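Transcription activator HlyU (Vibrio vulnificus, PDB 3JTH) probably binds DNA as a dimeric winged helix-turn-helix regulator of the ArsR family and activates transcription, probably of the rtxA toxin gene. Local coordinates at residues A[19-29]-A[56-66]. Residues are numbered along the deposited sequence; the frame is centred on the assembly and turned at random.
Sequences AMANERRLQIL and HLAWLRRDGLV
The carbonyl oxygen of A19, at the end of helix 2-20 and close to the ring of W59, accepts a hydrogen bond from R25, NE to O 2.8 Å, with an N-H...O angle of 140°. NH2 of R25 adds a weak bond to the carbonyl of K18, so two successive carbonyls at the end of helix 2-20 hold the guanidinium, the second only weakly. Its position follows from the bend at chi3 (-67°), which folds the group back toward A19. There the guanidinium lies flat on W59, planes 14° apart, with R25 CZ 3.8 Å from the centroid of the six-membered ring of W59: a cation-pi stack. CB of N22, the N-cap residue of helix 23-31, lies over the rim of the opposite face. Arginine suits this place because its flat cation can stack while its N-H groups still reach carbonyls.

Beside the stack, CD1 of L60 packs 3.4 Å from R25 CD. The H56 ring lies with one face under CB of R24, in a CH-pi contact, 3.4 Å from R24 CB to the ring centroid. The charged end of R24 turns away to a salt bridge with E7 of the second subunit. Deeper in, I28 sets CG2 against CD2 of L60 and CD1 against CB of H56, while L29 CD2 meets V66 CG2 at 3.8 Å; branched side chains suit this interface because each can touch several neighbours. A19, whose small side chain lets the D63-L65 turn come near, places CB 3.6 Å from L65 CD1. G64, with positive phi, closes helix 50-62 in a Schellman motif and leads L65 back into this core.

Helices 23-31 and 50-62, the latter consistent with a winged helix-turn-helix recognition helix, therefore meet without interhelical hydrogen bonds, through apolar burial, probably with electrostatic help from R25 on W59.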
loop_
_atom_site.group_PDB
_atom_site.type_symbol
_atom_site.label_atom_id
_atom_site.label_comp_id
_atom_site.label_asym_id
_atom_site.label_seq_id
_atom_site.Cartn_x
_atom_site.Cartn_y
_atom_site.Cartn_z
ATOM N N ALA A 19 4.771 -3.440 4.880
ATOM C CA ALA A 19 6.204 -3.221 4.749
ATOM C C ALA A 19 6.484 -1.846 4.160
ATOM O O ALA A 19 7.475 -1.210 4.507
ATOM C CB ALA A 19 6.823 -4.288 3.869
HETATM N N MSE A 20 5.597 -1.384 3.282
HETATM C CA MSE A 20 5.768 -0.094 2.622
HETATM C C MSE A 20 5.194 1.107 3.368
HETATM O O MSE A 20 5.667 2.232 3.199
HETATM C CB MSE A 20 5.139 -0.145 1.227
HETATM C CG MSE A 20 5.812 -1.104 0.258
HETATM SE SE MSE A 20 4.821 -1.226 -1.411
HETATM C CE MSE A 20 5.321 0.508 -2.139
ATOM N N ALA A 21 4.187 0.875 4.200
ATOM C CA ALA A 21 3.522 1.962 4.911
ATOM C C ALA A 21 4.294 2.645 6.043
ATOM O O ALA A 21 3.912 2.566 7.206
ATOM C CB ALA A 21 2.167 1.473 5.427
ATOM N N ASN A 22 5.369 3.333 5.684
ATOM C CA ASN A 22 6.189 4.088 6.624
ATOM C C ASN A 22 6.906 5.166 5.803
ATOM O O ASN A 22 7.530 4.873 4.792
ATOM C CB ASN A 22 7.226 3.192 7.313
ATOM C CG ASN A 22 8.225 3.993 8.138
ATOM O OD1 ASN A 22 7.972 4.319 9.300
ATOM N ND2 ASN A 22 9.352 4.335 7.534
ATOM N N GLU A 23 6.810 6.411 6.238
ATOM C CA GLU A 23 7.432 7.514 5.529
ATOM C C GLU A 23 8.874 7.304 5.057
ATOM O O GLU A 23 9.161 7.356 3.855
ATOM C CB GLU A 23 7.371 8.766 6.398
ATOM C CG GLU A 23 5.963 9.264 6.629
ATOM C CD GLU A 23 5.903 10.296 7.729
ATOM O OE1 GLU A 23 6.174 9.933 8.889
ATOM O OE2 GLU A 23 5.597 11.468 7.428
ATOM N N ARG A 24 9.784 7.085 5.999
ATOM C CA ARG A 24 11.185 6.915 5.649
ATOM C C ARG A 24 11.473 5.712 4.761
ATOM O O ARG A 24 12.321 5.787 3.875
ATOM C CB ARG A 24 12.044 6.871 6.915
ATOM C CG ARG A 24 12.101 8.207 7.648
ATOM C CD ARG A 24 12.506 9.322 6.684
ATOM N NE ARG A 24 12.830 10.575 7.364
ATOM C CZ ARG A 24 13.306 11.663 6.758
ATOM N NH1 ARG A 24 13.524 11.678 5.446
ATOM N NH2 ARG A 24 13.572 12.747 7.476
ATOM N N ARG A 25 10.776 4.608 4.983
ATOM C CA ARG A 25 11.002 3.441 4.150
ATOM C C ARG A 25 10.526 3.706 2.717
ATOM O O ARG A 25 11.213 3.358 1.753
ATOM C CB ARG A 25 10.265 2.224 4.702
ATOM C CG ARG A 25 10.804 1.742 6.044
ATOM C CD ARG A 25 10.354 0.307 6.323
ATOM N NE ARG A 25 8.913 0.190 6.524
ATOM C CZ ARG A 25 8.325 0.147 7.716
ATOM N NH1 ARG A 25 9.053 0.213 8.822
ATOM N NH2 ARG A 25 7.007 0.019 7.802
ATOM N N LEU A 26 9.354 4.322 2.580
ATOM C CA LEU A 26 8.824 4.593 1.249
ATOM C C LEU A 26 9.742 5.544 0.500
ATOM O O LEU A 26 10.026 5.351 -0.681
ATOM C CB LEU A 26 7.404 5.168 1.336
ATOM C CG LEU A 26 6.664 5.152 -0.006
ATOM C CD1 LEU A 26 6.606 3.721 -0.541
ATOM C CD2 LEU A 26 5.262 5.711 0.148
ATOM N N GLN A 27 10.231 6.564 1.186
ATOM C CA GLN A 27 11.123 7.510 0.534
ATOM C C GLN A 27 12.342 6.767 0.000
ATOM O O GLN A 27 12.806 7.020 -1.106
ATOM C CB GLN A 27 11.542 8.601 1.519
ATOM C CG GLN A 27 10.380 9.473 1.970
ATOM C CD GLN A 27 10.782 10.508 3.016
ATOM O OE1 GLN A 27 9.926 11.140 3.640
ATOM N NE2 GLN A 27 12.083 10.682 3.210
ATOM N N ILE A 28 12.846 5.836 0.799
ATOM C CA ILE A 28 14.002 5.043 0.415
ATOM C C ILE A 28 13.642 4.146 -0.764
ATOM O O ILE A 28 14.389 4.052 -1.735
ATOM C CB ILE A 28 14.482 4.164 1.583
ATOM C CG1 ILE A 28 15.081 5.049 2.682
ATOM C CG2 ILE A 28 15.485 3.142 1.076
ATOM C CD1 ILE A 28 15.301 4.317 3.997
ATOM N N LEU A 29 12.501 3.476 -0.673
ATOM C CA LEU A 29 12.077 2.600 -1.755
ATOM C C LEU A 29 11.892 3.391 -3.053
ATOM O O LEU A 29 12.295 2.939 -4.126
ATOM C CB LEU A 29 10.774 1.910 -1.369
ATOM C CG LEU A 29 10.924 0.858 -0.260
ATOM C CD1 LEU A 29 9.550 0.442 0.241
ATOM C CD2 LEU A 29 11.710 -0.330 -0.794
ATOM N N HIS A 56 16.504 1.865 8.921
ATOM C CA HIS A 56 15.485 1.635 7.896
ATOM C C HIS A 56 15.956 0.643 6.856
ATOM O O HIS A 56 15.191 -0.209 6.414
ATOM C CB HIS A 56 15.098 2.951 7.219
ATOM C CG HIS A 56 14.223 3.816 8.070
ATOM N ND1 HIS A 56 12.963 3.432 8.463
ATOM C CD2 HIS A 56 14.452 5.017 8.648
ATOM C CE1 HIS A 56 12.449 4.359 9.253
ATOM N NE2 HIS A 56 13.333 5.331 9.381
ATOM N N LEU A 57 17.220 0.757 6.469
ATOM C CA LEU A 57 17.791 -0.147 5.488
ATOM C C LEU A 57 17.788 -1.566 6.025
ATOM O O LEU A 57 17.350 -2.487 5.339
ATOM C CB LEU A 57 19.215 0.276 5.134
ATOM C CG LEU A 57 19.260 1.486 4.202
ATOM C CD1 LEU A 57 20.703 1.920 3.964
ATOM C CD2 LEU A 57 18.570 1.120 2.891
ATOM N N ALA A 58 18.276 -1.740 7.252
ATOM C CA ALA A 58 18.310 -3.058 7.876
ATOM C C ALA A 58 16.911 -3.658 7.822
ATOM O O ALA A 58 16.738 -4.810 7.435
ATOM C CB ALA A 58 18.791 -2.947 9.330
ATOM N N TRP A 59 15.914 -2.854 8.192
ATOM C CA TRP A 59 14.515 -3.275 8.198
ATOM C C TRP A 59 14.057 -3.702 6.795
ATOM O O TRP A 59 13.434 -4.765 6.624
ATOM C CB TRP A 59 13.633 -2.130 8.701
ATOM C CG TRP A 59 12.391 -2.583 9.403
ATOM C CD1 TRP A 59 12.246 -2.817 10.742
ATOM C CD2 TRP A 59 11.119 -2.870 8.806
ATOM N NE1 TRP A 59 10.964 -3.228 11.015
ATOM C CE2 TRP A 59 10.250 -3.270 9.847
ATOM C CE3 TRP A 59 10.628 -2.827 7.493
ATOM C CZ2 TRP A 59 8.916 -3.629 9.616
ATOM C CZ3 TRP A 59 9.296 -3.185 7.263
ATOM C CH2 TRP A 59 8.458 -3.580 8.323
ATOM N N LEU A 60 14.357 -2.860 5.803
ATOM C CA LEU A 60 13.994 -3.124 4.411
ATOM C C LEU A 60 14.593 -4.454 3.946
ATOM O O LEU A 60 13.937 -5.225 3.238
ATOM C CB LEU A 60 14.485 -1.970 3.521
ATOM C CG LEU A 60 13.450 -0.978 2.961
ATOM C CD1 LEU A 60 12.154 -1.006 3.771
ATOM C CD2 LEU A 60 14.064 0.422 2.948
ATOM N N ARG A 61 15.838 -4.705 4.349
ATOM C CA ARG A 61 16.543 -5.943 4.022
ATOM C C ARG A 61 15.680 -7.091 4.515
ATOM O O ARG A 61 15.202 -7.916 3.739
ATOM C CB ARG A 61 17.879 -6.016 4.767
ATOM C CG ARG A 61 19.054 -5.285 4.135
ATOM C CD ARG A 61 19.730 -6.129 3.063
ATOM N NE ARG A 61 21.179 -5.941 3.048
ATOM C CZ ARG A 61 22.006 -6.413 3.977
ATOM N NH1 ARG A 61 21.528 -7.108 5.002
ATOM N NH2 ARG A 61 23.312 -6.195 3.881
ATOM N N ARG A 62 15.501 -7.109 5.832
ATOM C CA ARG A 62 14.730 -8.118 6.546
ATOM C C ARG A 62 13.464 -8.545 5.814
ATOM O O ARG A 62 13.212 -9.739 5.646
ATOM C CB ARG A 62 14.371 -7.572 7.928
ATOM C CG ARG A 62 13.673 -8.545 8.852
ATOM C CD ARG A 62 13.124 -7.807 10.064
ATOM N NE ARG A 62 11.676 -7.618 9.986
ATOM C CZ ARG A 62 11.037 -7.019 8.984
ATOM N NH1 ARG A 62 11.709 -6.533 7.951
ATOM N NH2 ARG A 62 9.716 -6.916 9.011
ATOM N N ASP A 63 12.665 -7.567 5.392
ATOM C CA ASP A 63 11.425 -7.856 4.681
ATOM C C ASP A 63 11.721 -8.173 3.208
ATOM O O ASP A 63 10.805 -8.315 2.403
ATOM C CB ASP A 63 10.467 -6.666 4.777
ATOM C CG ASP A 63 9.012 -7.095 4.885
ATOM O OD1 ASP A 63 8.578 -7.454 6.003
ATOM O OD2 ASP A 63 8.304 -7.086 3.853
ATOM N N GLY A 64 13.003 -8.277 2.875
ATOM C CA GLY A 64 13.416 -8.595 1.520
ATOM C C GLY A 64 12.934 -7.653 0.436
ATOM O O GLY A 64 12.654 -8.097 -0.676
ATOM N N LEU A 65 12.833 -6.362 0.740
ATOM C CA LEU A 65 12.384 -5.386 -0.254
ATOM C C LEU A 65 13.556 -4.690 -0.947
ATOM O O LEU A 65 13.381 -4.038 -1.975
ATOM C CB LEU A 65 11.469 -4.336 0.391
ATOM C CG LEU A 65 10.076 -4.795 0.844
ATOM C CD1 LEU A 65 9.290 -3.608 1.375
ATOM C CD2 LEU A 65 9.335 -5.437 -0.320
ATOM N N VAL A 66 14.746 -4.836 -0.381
ATOM C CA VAL A 66 15.945 -4.223 -0.936
ATOM C C VAL A 66 17.113 -5.185 -0.804
ATOM O O VAL A 66 17.142 -5.994 0.119
ATOM C CB VAL A 66 16.291 -2.912 -0.188
ATOM C CG1 VAL A 66 17.648 -2.389 -0.628
ATOM C CG2 VAL A 66 15.217 -1.866 -0.453
#